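Local coordinates for acetyl-xylan esterase (Streptomyces lividans, PDB 2CC0), which probably removes acetyl groups from xylan as a zinc-dependent family 4 carbohydrate esterase acting in plant cell wall breakdown, at residues T10-P15 with L153-P158; T34-G39 with P96-P101. All blocks are in the same frame, centred on the assembly; numbering follows the deposited sequence.

Interaction 1. Residues T10-P15 with L153-P158. With ACT (acetate ion), chain D.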
loop_
_atom_site.group_PDB
_atom_site.type_symbol
_atom_site.label_atom_id
_atom_site.label_comp_id
_atom_site.label_asym_id
_atom_site.label_seq_id
_atom_site.Cartn_x
_atom_site.Cartn_y
_atom_site.Cartn_z
ATOM N N THR A 10 8.058 5.940 10.269
ATOM C CA THR A 10 7.088 5.529 11.276
ATOM C C THR A 10 7.777 4.916 12.484
ATOM O O THR A 10 8.851 4.315 12.347
ATOM C CB THR A 10 6.039 4.517 10.699
ATOM O OG1 THR A 10 6.666 3.245 10.499
ATOM C CG2 THR A 10 5.457 5.025 9.374
ATOM N N PHE A 11 7.161 5.083 13.662
ATOM C CA PHE A 11 7.696 4.531 14.915
ATOM C C PHE A 11 6.582 3.849 15.695
ATOM O O PHE A 11 5.599 4.501 16.115
ATOM C CB PHE A 11 8.328 5.657 15.769
ATOM C CG PHE A 11 9.458 6.354 15.081
ATOM C CD1 PHE A 11 10.747 5.834 15.161
ATOM C CD2 PHE A 11 9.231 7.503 14.297
ATOM C CE1 PHE A 11 11.794 6.456 14.525
ATOM C CE2 PHE A 11 10.272 8.128 13.653
ATOM C CZ PHE A 11 11.570 7.593 13.744
ATOM N N ASP A 12 6.723 2.532 15.855
ATOM C CA ASP A 12 5.767 1.732 16.608
ATOM C C ASP A 12 6.064 1.650 18.112
ATOM O O ASP A 12 7.232 1.714 18.544
ATOM C CB ASP A 12 5.742 0.303 16.074
ATOM C CG ASP A 12 5.021 0.174 14.742
ATOM O OD1 ASP A 12 4.643 1.188 14.131
ATOM O OD2 ASP A 12 4.869 -0.986 14.294
ATOM N N ASP A 13 4.969 1.536 18.867
ATOM C CA ASP A 13 4.941 1.006 20.250
ATOM C C ASP A 13 5.125 2.004 21.376
ATOM O O ASP A 13 5.345 1.617 22.558
ATOM C CB ASP A 13 5.914 -0.162 20.455
ATOM C CG ASP A 13 5.490 -1.400 19.733
ATOM O OD1 ASP A 13 4.261 -1.616 19.586
ATOM O OD2 ASP A 13 6.412 -2.169 19.343
ATOM N N GLY A 14 5.007 3.265 21.043
ATOM C CA GLY A 14 5.033 4.279 22.093
ATOM C C GLY A 14 3.636 4.617 22.559
ATOM O O GLY A 14 2.641 3.969 22.187
ATOM N N PRO A 15 3.535 5.670 23.375
ATOM C CA PRO A 15 4.731 6.350 23.894
ATOM C C PRO A 15 5.240 5.713 25.183
ATOM O O PRO A 15 4.676 4.720 25.647
ATOM C CB PRO A 15 4.182 7.730 24.327
ATOM C CG PRO A 15 2.701 7.638 24.319
ATOM C CD PRO A 15 2.270 6.293 23.789
ATOM N N LEU A 153 9.346 0.756 8.711
ATOM C CA LEU A 153 9.059 0.381 10.087
ATOM C C LEU A 153 10.255 0.640 11.004
ATOM O O LEU A 153 11.343 0.054 10.831
ATOM C CB LEU A 153 8.696 -1.113 10.148
ATOM C CG LEU A 153 8.567 -1.718 11.551
ATOM C CD1 LEU A 153 7.386 -1.078 12.317
ATOM C CD2 LEU A 153 8.430 -3.242 11.473
ATOM N N MET A 154 10.042 1.515 12.000
ATOM C CA MET A 154 10.998 1.670 13.099
ATOM C C MET A 154 10.191 1.633 14.395
ATOM O O MET A 154 8.962 1.612 14.347
ATOM C CB MET A 154 11.789 2.981 12.964
ATOM C CG MET A 154 12.749 2.951 11.772
ATOM S SD MET A 154 13.683 4.476 11.627
ATOM C CE MET A 154 12.368 5.529 11.000
ATOM N N HIS A 155 10.885 1.645 15.525
ATOM C CA HIS A 155 10.215 1.607 16.825
ATOM C C HIS A 155 10.611 2.770 17.711
ATOM O O HIS A 155 11.676 3.356 17.527
ATOM C CB HIS A 155 10.496 0.272 17.508
ATOM C CG HIS A 155 9.856 -0.880 16.787
ATOM N ND1 HIS A 155 10.365 -1.393 15.611
ATOM C CD2 HIS A 155 8.715 -1.559 17.035
ATOM C CE1 HIS A 155 9.571 -2.354 15.177
ATOM N NE2 HIS A 155 8.566 -2.480 16.026
ATOM N N ASP A 156 9.750 3.052 18.696
ATOM C CA ASP A 156 9.899 4.185 19.621
ATOM C C ASP A 156 11.076 4.002 20.612
ATOM O O ASP A 156 11.690 4.981 21.020
ATOM C CB ASP A 156 8.540 4.351 20.322
ATOM C CG ASP A 156 8.573 5.259 21.550
ATOM O OD1 ASP A 156 8.755 4.709 22.654
ATOM O OD2 ASP A 156 8.327 6.485 21.411
ATOM N N TRP A 157 11.399 2.752 20.947
ATOM C CA TRP A 157 12.326 2.430 22.054
ATOM C C TRP A 157 13.831 2.176 21.755
ATOM O O TRP A 157 14.662 2.417 22.642
ATOM C CB TRP A 157 11.737 1.288 22.903
ATOM C CG TRP A 157 11.455 0.051 22.134
ATOM C CD1 TRP A 157 10.260 -0.338 21.619
ATOM C CD2 TRP A 157 12.403 -0.970 21.793
ATOM N NE1 TRP A 157 10.404 -1.554 20.965
ATOM C CE2 TRP A 157 11.711 -1.957 21.070
ATOM C CE3 TRP A 157 13.768 -1.150 22.059
ATOM C CZ2 TRP A 157 12.351 -3.116 20.565
ATOM C CZ3 TRP A 157 14.411 -2.294 21.558
ATOM C CH2 TRP A 157 13.694 -3.256 20.823
ATOM N N PRO A 158 14.202 1.647 20.560
ATOM C CA PRO A 158 15.639 1.285 20.426
ATOM C C PRO A 158 16.631 2.455 20.509
ATOM O O PRO A 158 16.430 3.500 19.891
ATOM C CB PRO A 158 15.714 0.593 19.042
ATOM C CG PRO A 158 14.285 0.143 18.750
ATOM C CD PRO A 158 13.435 1.274 19.350
HETATM C C ACT D . 4.661 -4.043 14.759
HETATM O O ACT D . 4.340 -5.020 15.476
HETATM O OXT ACT D . 5.321 -3.107 15.296
HETATM C CH3 ACT D . 4.256 -3.993 13.316
HETATM O O HOH W 1 8.230 2.070 23.225
HETATM O O HOH W 2 8.519 -3.499 19.831
HETATM O O HOH W 3 6.335 -3.948 17.549
#

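Interaction 2. Residues T34-G39 with P96-P101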
loop_
_atom_site.group_PDB
_atom_site.type_symbol
_atom_site.label_atom_id
_atom_site.label_comp_id
_atom_site.label_asym_id
_atom_site.label_seq_id
_atom_site.Cartn_x
_atom_site.Cartn_y
_atom_site.Cartn_z
ATOM N N THR A 34 5.069 9.319 11.605
ATOM C CA THR A 34 3.833 8.781 12.134
ATOM C C THR A 34 4.130 7.822 13.272
ATOM O O THR A 34 4.905 6.862 13.103
ATOM C CB THR A 34 3.004 8.059 11.029
ATOM O OG1 THR A 34 2.762 8.980 9.984
ATOM C CG2 THR A 34 1.644 7.618 11.615
ATOM N N MET A 35 3.533 8.112 14.428
ATOM C CA MET A 35 3.754 7.315 15.663
ATOM C C MET A 35 2.568 6.365 15.813
ATOM O O MET A 35 1.432 6.828 16.073
ATOM C CB MET A 35 3.864 8.223 16.903
ATOM C CG MET A 35 4.652 9.541 16.663
ATOM S SD MET A 35 6.290 9.302 15.941
ATOM C CE MET A 35 7.267 8.944 17.392
ATOM N N PHE A 36 2.836 5.051 15.668
ATOM C CA PHE A 36 1.786 4.025 15.811
ATOM C C PHE A 36 1.786 3.600 17.282
ATOM O O PHE A 36 2.547 2.710 17.691
ATOM C CB PHE A 36 2.032 2.853 14.862
ATOM C CG PHE A 36 1.675 3.164 13.442
ATOM C CD1 PHE A 36 2.607 3.789 12.599
ATOM C CD2 PHE A 36 0.391 2.866 12.946
ATOM C CE1 PHE A 36 2.257 4.085 11.268
ATOM C CE2 PHE A 36 0.057 3.161 11.620
ATOM C CZ PHE A 36 0.981 3.767 10.799
ATOM N N ASN A 37 0.977 4.310 18.070
ATOM C CA ASN A 37 0.924 4.088 19.532
ATOM C C ASN A 37 0.059 2.886 19.910
ATOM O O ASN A 37 -0.992 2.643 19.296
ATOM C CB ASN A 37 0.327 5.313 20.245
ATOM C CG ASN A 37 1.243 6.543 20.243
ATOM O OD1 ASN A 37 2.454 6.513 19.895
ATOM N ND2 ASN A 37 0.685 7.616 20.706
ATOM N N GLN A 38 0.438 2.194 20.988
ATOM C CA GLN A 38 -0.497 1.233 21.598
ATOM C C GLN A 38 -1.478 1.997 22.486
ATOM O O GLN A 38 -1.078 2.915 23.223
ATOM C CB GLN A 38 0.234 0.216 22.471
ATOM C CG GLN A 38 1.106 -0.744 21.643
ATOM C CD GLN A 38 1.693 -1.834 22.483
ATOM O OE1 GLN A 38 1.073 -2.266 23.453
ATOM N NE2 GLN A 38 2.885 -2.289 22.122
ATOM N N GLY A 39 -2.742 1.596 22.438
ATOM C CA GLY A 39 -3.771 2.274 23.267
ATOM C C GLY A 39 -3.417 2.270 24.756
ATOM O O GLY A 39 -3.595 3.280 25.449
ATOM N N PRO A 96 -7.336 8.653 15.080
ATOM C CA PRO A 96 -6.513 8.092 13.983
ATOM C C PRO A 96 -7.282 7.660 12.735
ATOM O O PRO A 96 -8.419 7.189 12.816
ATOM C CB PRO A 96 -5.845 6.860 14.624
ATOM C CG PRO A 96 -5.808 7.180 16.099
ATOM C CD PRO A 96 -7.120 7.954 16.355
ATOM N N LYS A 97 -6.625 7.837 11.587
ATOM C CA LYS A 97 -7.133 7.304 10.326
ATOM C C LYS A 97 -6.317 6.135 9.819
ATOM O O LYS A 97 -6.701 5.510 8.823
ATOM C CB LYS A 97 -7.192 8.393 9.229
ATOM C CG LYS A 97 -8.175 9.555 9.494
ATOM C CD LYS A 97 -9.601 9.115 9.714
ATOM C CE LYS A 97 -10.190 8.406 8.514
ATOM N NZ LYS A 97 -11.563 7.877 8.746
ATOM N N LEU A 98 -5.213 5.826 10.516
ATOM C CA LEU A 98 -4.289 4.744 10.119
ATOM C C LEU A 98 -4.140 3.702 11.220
ATOM O O LEU A 98 -4.114 4.039 12.407
ATOM C CB LEU A 98 -2.897 5.308 9.823
ATOM C CG LEU A 98 -2.833 6.479 8.829
ATOM C CD1 LEU A 98 -1.412 6.974 8.749
ATOM C CD2 LEU A 98 -3.398 6.082 7.448
ATOM N N PHE A 99 -4.021 2.437 10.819
ATOM C CA PHE A 99 -3.857 1.343 11.765
ATOM C C PHE A 99 -2.771 0.420 11.264
ATOM O O PHE A 99 -2.783 0.025 10.094
ATOM C CB PHE A 99 -5.182 0.562 11.876
ATOM C CG PHE A 99 -5.056 -0.737 12.660
ATOM C CD1 PHE A 99 -4.952 -0.717 14.053
ATOM C CD2 PHE A 99 -5.006 -1.973 11.986
ATOM C CE1 PHE A 99 -4.810 -1.926 14.759
ATOM C CE2 PHE A 99 -4.858 -3.182 12.674
ATOM C CZ PHE A 99 -4.766 -3.158 14.084
ATOM N N ARG A 100 -1.832 0.064 12.142
ATOM C CA ARG A 100 -0.827 -0.942 11.761
ATOM C C ARG A 100 -1.061 -2.185 12.604
ATOM O O ARG A 100 -1.025 -2.108 13.847
ATOM C CB ARG A 100 0.605 -0.420 11.962
ATOM C CG ARG A 100 1.666 -1.483 11.665
ATOM C CD ARG A 100 3.015 -0.819 11.697
ATOM N NE ARG A 100 3.315 -0.128 10.435
ATOM C CZ ARG A 100 4.244 0.825 10.332
ATOM N NH1 ARG A 100 4.899 1.223 11.426
ATOM N NH2 ARG A 100 4.495 1.380 9.158
ATOM N N PRO A 101 -1.324 -3.334 11.955
ATOM C CA PRO A 101 -1.553 -4.535 12.752
ATOM C C PRO A 101 -0.254 -4.918 13.477
ATOM O O PRO A 101 0.833 -4.873 12.882
ATOM C CB PRO A 101 -1.852 -5.612 11.696
ATOM C CG PRO A 101 -2.234 -4.871 10.452
ATOM C CD PRO A 101 -1.393 -3.605 10.504
#

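Interaction 1. Residues T10-P15 with L153-P158
Phe11 and Met154 run alongside each other on one face of the sheet. A bend at chi3 (-74°) turns the thioether along the ring: Met154 CE comes 3.5 Å from Phe11 CZ, and SD sits obliquely 4.9 Å from the ring centroid, a Met-aromatic contact. Phe11 CD1 brings the ring edge to 3.5 Å from His155 O. An alanine here would give up these ring contacts and would probably leave a gap beside Met154, its methyl free to swing. The strands run parallel in the central sheet of what is, as in other family 4 esterases, a distorted beta/alpha barrel. Asp12 N donates to Met154 O (2.9 Å), and Asp156 N to Asp12 O (2.9 Å). On the other face, Leu153 CD1 approaches Asp12 OD2 crosswise, while Asp12 OD1 is salt-bridged to Arg100. An acetate, probably from the crystallisation liquor, sets OXT against Asp12 OD2 and takes a weak hydrogen bond from His155 NE2 (3.4 Å). Asp13, a zinc ligand with His62 and His66, brings OD2 in plane to the His155 ring edge, 3.3 Å from CD2. Asp156 swings its CG away from the backbone N (chi1 167°), which lays the carboxylate beside Gly14; one water joins OD1 to Asp13 O, and Ser16 and Thr19 hold its oxygens.

Interaction 2. Residues T34-G39 with P96-P101
Phe36 and Arg100 mark the nearest backbone approach, their CA atoms 6.9 Å apart, too far for the strands to pair. Strand 34-37 belongs to the main parallel sheet and strand 98-99 to a separate two-stranded one, so the contact is carried by the Phe36 ring, which lies against side chains and backbone of 98-100 in the interior of the distorted barrel. Phe36, with CG anti to its carbonyl carbon (chi1 -76°), reaches across and meets the arginine twice. Over one and the same face, Arg100 CB lies by the CD2-CE2 side of the ring, 3.4 Å from Phe36 CD2, and the guanidinium by CD1 and CE1. A bend at chi3 (-81°) brings this head back over the ring, nearly flat, planes 25° apart, with Arg100 CZ 4.3 Å from the Phe36 centroid and NH1 3.6 Å from Phe36 CD1. Leu98 CB adds an oblique apolar contact, 4.1 Å from Phe36 CE2, and Leu98 CD1 meets Thr34 CG2 at 4.2 Å. Arg100 NE donates to Val122 O and NH2 to Ile123 O, while NH1 pairs with Asp12. In the Arg100 side chain, about 6 Å from the zinc ion, cation-pi stacking and three bonded nitrogens together hold the buried guanidinium in one orientation.

How the interactions relate
From the N terminus the chain first lays down strand 5-12, which carries it into the 10-15 half of interaction 1, and then helix 19-28 leads to the neighbouring strand 34-37. Interaction 2 closes the first loop when the chain returns at 96-101, after strand 58-61 and the helices around it. Only after helices 108-116 and 136-144 does strand 151-155 arrive on the other flank of strand 5-12 and complete interaction 1, whose loop therefore contains that of interaction 2; the two do not cross. Their joint is Arg100, which holds on to Asp12 and Thr10 and so couples the central sheet to the 96-101 segment close to the zinc site.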